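Local coordinates for protein putative glucosidase lplD, ALPHA-GALACTURONIDASE (Bacillus subtilis, PDB 3FEF) that hydrolyses alpha-1,4-linked digalacturonate to galacturonate as a homotetrameric family 4 glycoside hydrolase that uses NAD(+) and manganese, at residues E92-L97 / I116-R121; N365-I368 / V373-I376. All blocks are in the same frame, centred on the assembly; numbering follows the deposited sequence.

Contact 1: residues E92-L97 / I116-R121; sequences EVDVHL and IIRGLR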
# COMPACT_ATOMS: atom_id res chain seq x y z
N GLU A 92 -14.98 -32.08 22.10
CA GLU A 92 -16.17 -32.84 21.76
C GLU A 92 -17.30 -31.88 21.36
O GLU A 92 -18.07 -32.15 20.42
CB GLU A 92 -16.58 -33.71 22.95
CG GLU A 92 -17.63 -34.78 22.63
CD GLU A 92 -17.83 -35.76 23.79
OE1 GLU A 92 -16.82 -36.32 24.28
OE2 GLU A 92 -18.99 -35.96 24.22
N VAL A 93 -17.40 -30.77 22.08
CA VAL A 93 -18.31 -29.69 21.71
C VAL A 93 -17.85 -29.00 20.40
O VAL A 93 -18.61 -28.96 19.44
CB VAL A 93 -18.44 -28.67 22.84
CG1 VAL A 93 -19.38 -27.52 22.43
CG2 VAL A 93 -18.95 -29.36 24.11
N ASP A 94 -16.63 -28.49 20.35
CA ASP A 94 -16.12 -27.90 19.10
C ASP A 94 -16.51 -28.77 17.90
O ASP A 94 -17.11 -28.31 16.94
CB ASP A 94 -14.58 -27.81 19.10
CG ASP A 94 -14.03 -26.93 20.21
OD1 ASP A 94 -14.81 -26.17 20.81
OD2 ASP A 94 -12.81 -26.99 20.47
N VAL A 95 -16.15 -30.04 17.96
CA VAL A 95 -16.23 -30.92 16.80
C VAL A 95 -17.60 -31.55 16.55
O VAL A 95 -17.99 -31.72 15.41
CB VAL A 95 -15.13 -32.01 16.86
CG1 VAL A 95 -15.16 -32.88 15.62
CG2 VAL A 95 -13.75 -31.34 17.04
N HIS A 96 -18.35 -31.88 17.60
CA HIS A 96 -19.58 -32.68 17.39
C HIS A 96 -20.93 -31.97 17.54
O HIS A 96 -21.91 -32.32 16.87
CB HIS A 96 -19.55 -33.98 18.22
CG HIS A 96 -18.48 -34.93 17.77
ND1 HIS A 96 -18.56 -35.63 16.59
CD2 HIS A 96 -17.29 -35.26 18.33
CE1 HIS A 96 -17.48 -36.38 16.45
NE2 HIS A 96 -16.69 -36.16 17.49
N LEU A 97 -20.99 -30.95 18.39
CA LEU A 97 -22.26 -30.25 18.59
C LEU A 97 -22.88 -29.72 17.28
O LEU A 97 -24.06 -29.81 17.06
CB LEU A 97 -22.13 -29.14 19.63
CG LEU A 97 -23.47 -28.58 20.10
CD1 LEU A 97 -24.39 -29.70 20.64
CD2 LEU A 97 -23.27 -27.50 21.16
N ILE A 116 -13.36 -21.82 14.97
CA ILE A 116 -13.66 -20.50 15.50
C ILE A 116 -13.75 -20.49 17.03
O ILE A 116 -13.12 -19.68 17.70
CB ILE A 116 -15.00 -19.97 14.95
CG1 ILE A 116 -15.00 -20.01 13.41
CG2 ILE A 116 -15.33 -18.59 15.54
CD1 ILE A 116 -14.64 -18.73 12.72
N ILE A 117 -14.55 -21.41 17.58
CA ILE A 117 -14.72 -21.51 19.02
C ILE A 117 -13.37 -21.83 19.65
O ILE A 117 -12.97 -21.20 20.63
CB ILE A 117 -15.77 -22.60 19.40
CG1 ILE A 117 -17.14 -22.21 18.84
CG2 ILE A 117 -15.86 -22.77 20.92
CD1 ILE A 117 -17.68 -20.90 19.41
N ARG A 118 -12.64 -22.77 19.05
CA ARG A 118 -11.32 -23.13 19.58
C ARG A 118 -10.35 -21.94 19.58
O ARG A 118 -9.65 -21.69 20.56
CB ARG A 118 -10.74 -24.31 18.80
CG ARG A 118 -9.44 -24.88 19.36
CD ARG A 118 -8.97 -25.98 18.42
NE ARG A 118 -7.58 -26.38 18.64
CZ ARG A 118 -7.22 -27.62 18.94
NH1 ARG A 118 -8.15 -28.56 19.05
NH2 ARG A 118 -5.94 -27.92 19.13
N GLY A 119 -10.33 -21.21 18.47
CA GLY A 119 -9.46 -20.04 18.39
C GLY A 119 -9.82 -19.10 19.52
O GLY A 119 -8.96 -18.58 20.24
N LEU A 120 -11.11 -18.87 19.67
CA LEU A 120 -11.59 -17.97 20.69
C LEU A 120 -11.00 -18.35 22.06
O LEU A 120 -10.48 -17.52 22.79
CB LEU A 120 -13.10 -18.10 20.73
CG LEU A 120 -13.96 -16.88 20.82
CD1 LEU A 120 -13.33 -15.70 20.08
CD2 LEU A 120 -15.32 -17.26 20.23
N ARG A 121 -11.09 -19.62 22.40
CA ARG A 121 -10.53 -20.17 23.64
C ARG A 121 -9.00 -19.98 23.71
O ARG A 121 -8.44 -19.75 24.78
CB ARG A 121 -10.87 -21.66 23.67
CG ARG A 121 -10.87 -22.33 25.02
CD ARG A 121 -11.80 -23.58 25.03
NE ARG A 121 -11.34 -24.66 24.15
CZ ARG A 121 -12.06 -25.19 23.17
NH1 ARG A 121 -13.29 -24.76 22.95
NH2 ARG A 121 -11.57 -26.16 22.42

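Contact 2: residues N365-I368 / V373-I376; sequences NAFI and VQPI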
# COMPACT_ATOMS: atom_id res chain seq x y z
N ASN A 365 7.46 -20.39 1.92
CA ASN A 365 8.88 -20.60 2.16
C ASN A 365 9.51 -19.38 2.80
O ASN A 365 9.06 -18.25 2.59
CB ASN A 365 9.60 -20.94 0.86
CG ASN A 365 9.31 -22.35 0.42
OD1 ASN A 365 9.04 -23.23 1.25
ND2 ASN A 365 9.32 -22.58 -0.88
N ALA A 366 10.55 -19.62 3.59
CA ALA A 366 11.29 -18.57 4.23
C ALA A 366 12.75 -19.00 4.31
O ALA A 366 13.05 -20.19 4.38
CB ALA A 366 10.74 -18.28 5.61
N PHE A 367 13.65 -18.03 4.22
CA PHE A 367 15.08 -18.25 4.28
C PHE A 367 15.45 -18.10 5.74
O PHE A 367 15.11 -17.10 6.37
CB PHE A 367 15.84 -17.19 3.46
CG PHE A 367 17.36 -17.30 3.58
CD1 PHE A 367 18.00 -18.49 3.27
CD2 PHE A 367 18.13 -16.22 3.97
CE1 PHE A 367 19.40 -18.61 3.37
CE2 PHE A 367 19.53 -16.33 4.07
CZ PHE A 367 20.16 -17.53 3.77
N ILE A 368 16.11 -19.11 6.29
CA ILE A 368 16.38 -19.08 7.70
C ILE A 368 17.85 -19.19 7.89
O ILE A 368 18.50 -20.07 7.33
CB ILE A 368 15.64 -20.20 8.45
CG1 ILE A 368 14.15 -20.19 8.08
CG2 ILE A 368 15.83 -20.04 9.95
CD1 ILE A 368 13.33 -21.23 8.82
N VAL A 373 14.56 -15.10 10.16
CA VAL A 373 13.59 -15.83 9.35
C VAL A 373 13.02 -14.85 8.34
O VAL A 373 12.39 -13.88 8.72
CB VAL A 373 12.45 -16.42 10.21
CG1 VAL A 373 11.36 -17.08 9.32
CG2 VAL A 373 13.01 -17.39 11.24
N GLN A 374 13.23 -15.09 7.05
CA GLN A 374 12.93 -14.10 6.06
C GLN A 374 12.06 -14.72 4.96
O GLN A 374 12.51 -15.56 4.17
CB GLN A 374 14.22 -13.54 5.48
CG GLN A 374 15.21 -13.02 6.53
CD GLN A 374 16.46 -12.42 5.90
OE1 GLN A 374 17.29 -13.13 5.36
NE2 GLN A 374 16.58 -11.11 5.96
N PRO A 375 10.80 -14.31 4.93
CA PRO A 375 9.86 -14.86 3.95
C PRO A 375 10.34 -14.60 2.52
O PRO A 375 10.99 -13.60 2.22
CB PRO A 375 8.56 -14.10 4.24
CG PRO A 375 8.66 -13.69 5.72
CD PRO A 375 10.17 -13.42 5.92
N ILE A 376 10.04 -15.55 1.65
CA ILE A 376 10.35 -15.48 0.24
C ILE A 376 9.07 -15.08 -0.51
O ILE A 376 8.01 -15.65 -0.28
CB ILE A 376 10.88 -16.86 -0.22
CG1 ILE A 376 12.27 -17.10 0.39
CG2 ILE A 376 10.90 -16.97 -1.74
CD1 ILE A 376 12.77 -18.53 0.32

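Contact 1: residues E92-L97 / I116-R121
D94 and R121 join helix 88-96 to helix 112-136, both in the Rossmann-like NAD-binding part of the protein, through a two-pronged salt bridge. Each carboxylate oxygen takes one terminal nitrogen of the arginine: NH1 of R121 gives a nearly straight bond to OD1 of D94 at 3.0 Å, and NH2 of R121 is modelled 2.5 Å from OD2 of D94, a value short enough to be doubted in detail. OD1 accepts through its syn lone pair, and the two flat groups are only 10° from coplanar, so the pair meets edge to edge. The arginine chain runs extended from its helix and then bends at chi3 (66°), which sets NH1 and NH2 edge-on to the carboxylate. Its NE is used as well, by the carbonyl of P85.

Beyond the salt bridge, aliphatic carbons make van der Waals contact with the carboxylate. CG2 of I117 lies 3.6 Å from OD1 of D94, and CB of R118 stands 3.8 Å from OD2 of D94; the CA of R118 also sits over one face of the R121 guanidinium. NE of R118 bonds the carbonyl of N147, a probable substrate-binding residue, as in relatives.

The helix axes, 152° apart in direction, approach no closer than 9.8 Å, and the side chains of the salt bridge cover that distance. Replacing this aspartate by an alanine is likely to leave NH1 of R121 without its mate and the guanidinium less firmly held, mainly through the P85 carbonyl. Because D94 is buried, its negative charge is probably balanced by this arginine, with R118 close by.

Contact 2: residues N365-I368 / V373-I376
F367 and Q374 face each other as a hydrogen-bonded antiparallel pair, trading two backbone bonds: N of F367 to O of Q374 at 2.7 Å, and N of Q374 to O of F367 at 2.8 Å. A third, from N of I376 to O of N365 at 3.0 Å, continues the ladder. Between them P375 sits opposite A366 in a non-hydrogen-bonded pair, where no N-H is needed on this side; its backbone bonds go to the second subunit. A bent CA-H...O contact runs from CA of A366 to O of Q374, 3.2 Å.

These bonds build the beta hairpin of strands 361-369 and 372-375. Strand 361-369 is the middle of a three-stranded antiparallel sheet, its other edge bonded to strand 341-348 through A366 and I368.

The side chains of F367 and Q374 run side by side on one face. The phenyl group, set anti to its own nitrogen (chi1 175°), lies so that OE1 of Q374 meets the ring at its edge, in plane, 3.5 Å from CD2 of F367; ring and amide planes are 36° apart. The other end of that amide, NE2, binds OD1 of N200 in the second subunit, and F367 packs on I376 of that subunit, so this face belongs to the interface.

The other face carries A366, I368, V373 and P375. V373 spreads its two methyls between neighbours across the hairpin: CG1 touches CB of A366 at 3.9 Å, while CG2 meets CG2 of I368 at 4.1 Å. Here helix 328-335 covers I368 and V373. At the end of the ladder, I376 reaches back over the first strand, its CD1 4.0 Å from CB of N365, whose ND2 is held by the carbonyl of V199.

In the fold
Contact 1 comes first along the chain, in the Rossmann-like NAD-binding part, and contact 2 follows in the C-terminal domain of the family. Their centres are about 32 Å apart, on opposite sides of the chain's centre, and their nearest atoms about 23 Å apart. They share no helix, strand or sheet. Contact 1 ties helix 88-96, which follows strand 78-81 of the parallel six-stranded sheet, to helix 112-136; the side chain of R118 there is about 10 Å from the magnesium ion, which occupies the manganese site. Contact 2 belongs to the three-stranded antiparallel sheet and touches a second subunit. One contact thus packs helices within the subunit, while the other takes part in tetramer assembly.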